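Long-range contact in leucine aminopeptidase A1, chloroplastic (PDB 5D8N), which removes N-terminal amino acids, preferably leucine, from peptides as a magnesium-dependent homohexameric M17 aminopeptidase, and also acts as a protein-folding chaperone: residues K29-K35 / L185-L191. The protein carries 1 engineered substitution. Sequence-based numbering, arbitrary orientation. Where two conformers were deposited one is given.
With MG (magnesium ion), chain G.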
ATOM      1  N   LYS A  29     -16.400  18.639  44.073  1.00 56.62           N
ATOM      2  CA  LYS A  29     -15.143  18.491  44.786  1.00 57.67           C
ATOM      3  C   LYS A  29     -15.323  17.417  45.852  1.00 47.77           C
ATOM      4  O   LYS A  29     -16.116  17.581  46.771  1.00 50.53           O
ATOM      5  CB  LYS A  29     -14.755  19.806  45.465  1.00 72.53           C
ATOM      6  CG  LYS A  29     -13.375  19.772  46.107  1.00 84.63           C
ATOM      7  CD  LYS A  29     -12.278  19.749  45.048  1.00101.51           C
ATOM      8  CE  LYS A  29     -12.438  20.907  44.068  1.00 95.00           C
ATOM      9  NZ  LYS A  29     -12.112  20.539  42.665  1.00 79.64           N
ATOM     10  N   ILE A  30     -14.513  16.374  45.795  1.00 35.75           N
ATOM     11  CA  ILE A  30     -14.553  15.344  46.800  1.00 30.74           C
ATOM     12  C   ILE A  30     -13.936  15.918  48.063  1.00 31.31           C
ATOM     13  O   ILE A  30     -12.927  16.620  48.009  1.00 32.78           O
ATOM     14  CB  ILE A  30     -13.788  14.095  46.322  1.00 30.05           C
ATOM     15  CG1 ILE A  30     -14.465  13.540  45.065  1.00 32.45           C
ATOM     16  CG2 ILE A  30     -13.773  13.031  47.392  1.00 30.48           C
ATOM     17  CD1 ILE A  30     -13.561  12.650  44.229  1.00 33.51           C
ATOM     18  N   SER A  31     -14.593  15.680  49.195  0.50 28.39           N
ATOM     19  CA  SER A  31     -14.052  16.066  50.482  0.50 28.11           C
ATOM     20  C   SER A  31     -13.165  14.942  51.000  0.50 28.41           C
ATOM     21  O   SER A  31     -13.644  13.841  51.276  0.50 29.48           O
ATOM     22  CB  SER A  31     -15.202  16.345  51.464  0.50 29.77           C
ATOM     23  OG  SER A  31     -14.704  16.700  52.742  0.50 29.70           O
ATOM     24  N   ILE A  32     -11.864  15.197  51.087  1.00 28.61           N
ATOM     25  CA  ILE A  32     -10.908  14.144  51.459  1.00 29.08           C
ATOM     26  C   ILE A  32     -10.264  14.490  52.795  1.00 30.36           C
ATOM     27  O   ILE A  32      -9.765  15.596  52.999  1.00 34.30           O
ATOM     28  CB  ILE A  32      -9.784  14.007  50.412  1.00 26.06           C
ATOM     29  CG1 ILE A  32     -10.395  13.773  49.049  1.00 30.43           C
ATOM     30  CG2 ILE A  32      -8.844  12.878  50.802  1.00 24.89           C
ATOM     31  CD1 ILE A  32      -9.374  13.595  47.956  1.00 30.04           C
ATOM     32  N   GLY A  33     -10.235  13.520  53.692  1.00 33.39           N
ATOM     33  CA  GLY A  33      -9.602  13.731  54.979  1.00 32.40           C
ATOM     34  C   GLY A  33      -9.017  12.451  55.508  1.00 34.06           C
ATOM     35  O   GLY A  33      -9.451  11.346  55.138  1.00 34.91           O
ATOM     36  N   ALA A  34      -7.973  12.606  56.317  1.00 31.55           N
ATOM     37  CA  ALA A  34      -7.375  11.476  57.010  1.00 32.75           C
ATOM     38  C   ALA A  34      -7.950  11.416  58.425  1.00 38.67           C
ATOM     39  O   ALA A  34      -8.120  12.469  59.039  1.00 36.46           O
ATOM     40  CB  ALA A  34      -5.872  11.642  57.058  1.00 30.70           C
ATOM     41  N   LYS A  35      -8.496  10.254  58.793  1.00 43.30           N
ATOM     42  CA  LYS A  35      -9.224  10.065  60.060  1.00 43.23           C
ATOM     43  C   LYS A  35      -8.543   8.993  60.891  1.00 40.22           C
ATOM     44  O   LYS A  35      -7.930   8.080  60.339  1.00 38.36           O
ATOM     45  CB  LYS A  35     -10.681   9.624  59.861  1.00 42.68           C
ATOM     46  CG  LYS A  35     -11.491  10.388  58.835  1.00 43.34           C
ATOM     47  CD  LYS A  35     -11.772  11.806  59.288  1.00 51.40           C
ATOM     48  CE  LYS A  35     -12.703  12.513  58.317  1.00 58.39           C
ATOM     49  NZ  LYS A  35     -12.781  13.970  58.619  1.00 66.79           N
ATOM     50  N   LEU A 185     -19.705  10.415  43.966  1.00 34.10           N
ATOM     51  CA  LEU A 185     -18.704  10.390  45.043  1.00 33.82           C
ATOM     52  C   LEU A 185     -18.508  11.761  45.693  1.00 31.06           C
ATOM     53  O   LEU A 185     -18.273  12.748  45.012  1.00 33.50           O
ATOM     54  CB  LEU A 185     -17.366   9.882  44.523  1.00 32.14           C
ATOM     55  CG  LEU A 185     -16.317   9.698  45.603  1.00 34.48           C
ATOM     56  CD1 LEU A 185     -16.817   8.737  46.668  1.00 35.47           C
ATOM     57  CD2 LEU A 185     -15.047   9.162  44.978  1.00 37.79           C
ATOM     58  N   GLU A 186     -18.729  11.847  46.999  1.00 32.55           N
ATOM     59  CA  GLU A 186     -18.709  13.136  47.676  1.00 33.89           C
ATOM     60  C   GLU A 186     -17.583  13.218  48.690  1.00 30.43           C
ATOM     61  O   GLU A 186     -17.107  14.304  49.000  1.00 30.76           O
ATOM     62  CB  GLU A 186     -20.036  13.378  48.392  1.00 37.01           C
ATOM     63  CG  GLU A 186     -21.170  13.731  47.446  1.00 45.40           C
ATOM     64  CD  GLU A 186     -22.517  13.850  48.147  1.00 55.65           C
ATOM     65  OE1 GLU A 186     -22.590  13.817  49.401  1.00 50.08           O
ATOM     66  OE2 GLU A 186     -23.518  13.972  47.412  1.00 65.99           O
ATOM     67  N   SER A 187     -17.245  12.100  49.320  1.00 30.04           N
ATOM     68  CA  SER A 187     -16.209  12.139  50.340  1.00 28.10           C
ATOM     69  C   SER A 187     -15.347  10.887  50.343  1.00 24.79           C
ATOM     70  O   SER A 187     -15.805   9.794  50.047  1.00 26.46           O
ATOM     71  CB  SER A 187     -16.810  12.406  51.722  1.00 32.74           C
ATOM     72  OG  SER A 187     -17.449  11.271  52.280  1.00 36.28           O
ATOM     73  N   LEU A 188     -14.104  11.057  50.763  1.00 24.94           N
ATOM     74  CA  LEU A 188     -13.169   9.963  50.973  1.00 22.99           C
ATOM     75  C   LEU A 188     -12.534  10.159  52.335  1.00 25.36           C
ATOM     76  O   LEU A 188     -11.901  11.193  52.587  1.00 25.12           O
ATOM     77  CB  LEU A 188     -12.089   9.992  49.892  1.00 21.78           C
ATOM     78  CG  LEU A 188     -10.814   9.180  50.171  1.00 21.21           C
ATOM     79  CD1 LEU A 188     -11.057   7.687  50.166  1.00 19.52           C
ATOM     80  CD2 LEU A 188      -9.747   9.516  49.149  1.00 22.55           C
ATOM     81  N   ASP A 189     -12.630   9.117  53.159  1.00 26.77           N
ATOM     82  CA  ASP A 189     -11.913   9.024  54.427  1.00 28.08           C
ATOM     83  C   ASP A 189     -10.756   8.055  54.251  1.00 28.07           C
ATOM     84  O   ASP A 189     -10.939   6.914  53.857  1.00 30.66           O
ATOM     85  CB  ASP A 189     -12.850   8.534  55.546  1.00 29.08           C
ATOM     86  CG  ASP A 189     -13.963   9.526  55.854  1.00 33.11           C
ATOM     87  OD1 ASP A 189     -13.735  10.744  55.683  1.00 35.18           O
ATOM     88  OD2 ASP A 189     -15.065   9.109  56.277  1.00 35.35           O
ATOM     89  N   ILE A 190      -9.548   8.546  54.457  1.00 28.44           N
ATOM     90  CA  ILE A 190      -8.384   7.703  54.445  1.00 27.76           C
ATOM     91  C   ILE A 190      -8.053   7.306  55.878  1.00 30.57           C
ATOM     92  O   ILE A 190      -7.834   8.157  56.740  1.00 29.50           O
ATOM     93  CB  ILE A 190      -7.214   8.441  53.778  1.00 27.43           C
ATOM     94  CG1 ILE A 190      -7.597   8.799  52.334  1.00 29.53           C
ATOM     95  CG2 ILE A 190      -5.965   7.567  53.782  1.00 25.76           C
ATOM     96  CD1 ILE A 190      -6.583   9.689  51.651  1.00 31.40           C
ATOM     97  N   LEU A 191      -7.948   6.004  56.097  1.00 32.53           N
ATOM     98  CA  LEU A 191      -7.851   5.439  57.437  1.00 31.67           C
ATOM     99  C   LEU A 191      -6.546   4.679  57.635  1.00 31.66           C
ATOM    100  O   LEU A 191      -5.942   4.164  56.685  1.00 30.68           O
ATOM    101  CB  LEU A 191      -9.010   4.475  57.702  1.00 32.79           C
ATOM    102  CG  LEU A 191     -10.431   4.961  57.395  1.00 32.91           C
ATOM    103  CD1 LEU A 191     -11.445   3.864  57.725  1.00 35.10           C
ATOM    104  CD2 LEU A 191     -10.748   6.246  58.143  1.00 30.75           C
TER
HETATM  105 MG    MG G 604      -9.762  17.891  52.350  1.00 47.63          MG
HETATM  106  O   HOH W   1     -10.702  17.823  50.376  1.00 30.34           O
HETATM  107  O   HOH W   2     -13.727  13.165  54.165  1.00 43.55           O
HETATM  108  O   HOH W   3     -11.714  17.820  53.161  1.00 42.52           O
HETATM  109  O   HOH W   4     -10.066  20.126  52.749  1.00 44.06           O
HETATM  110  O   HOH W   5      -8.756  17.515  54.661  1.00 40.74           O
HETATM  111  O   HOH W   6      -8.040  18.101  51.676  1.00 37.09           O
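In Ile32, chi1 of -55° sets CG1 beside the backbone N and leaves CG2 opposite that N; Leu188 CG also points away from its own N (chi1 163°), bringing Ile32 CG2 to 3.9 Å from Leu188 CD2 on the sheet face they share. The same CG2 also touches CD1 of Ile190, so one methyl of this beta-branched residue meets two residues of the neighbouring strand. Branched aliphatics suit this face because helices 152-170 and 197-221 pack on it; Ala34, small, lies against Ile199 and Ile203 of the latter. Next to Ser31, Ile30 extends the apolar patch, its CD1 3.9 Å from CD2 of Leu185.

Strand 31-35 runs parallel to strand 187-191, at 11°, as the outermost strand of the six-stranded mixed sheet in the N-terminal, macro-like domain of M17 aminopeptidases. Five backbone hydrogen bonds join them, from Ser31 N to Glu186 O (2.9 Å) through to Lys35 N to Ile190 O (3.0 Å). The other edge of 187-191 is bonded to strand 139-144.

The opposite face is more polar. Water 2 lies 3.0 Å from Ser31 O and 2.9 Å from Asp189 OD1, able to donate to either but with more acceptors about it than protons, beside Gly33, which sets no side chain over this spot. OD2 of Asp189 accepts from Trp42 NE1, while the bent chain of Lys35 crosses the carboxylate, bringing CE to 3.3 Å from OD1; its NZ stays 4.5 Å from OD1, beyond a salt bridge, though the charges probably still attract. On the outer edge, Ile32 O binds a magnesium ion whose other five ligands are waters, one of them accepting from Ile32 N; this ion is distinct from the catalytic pair, whose ligands include Asp305 and Glu387.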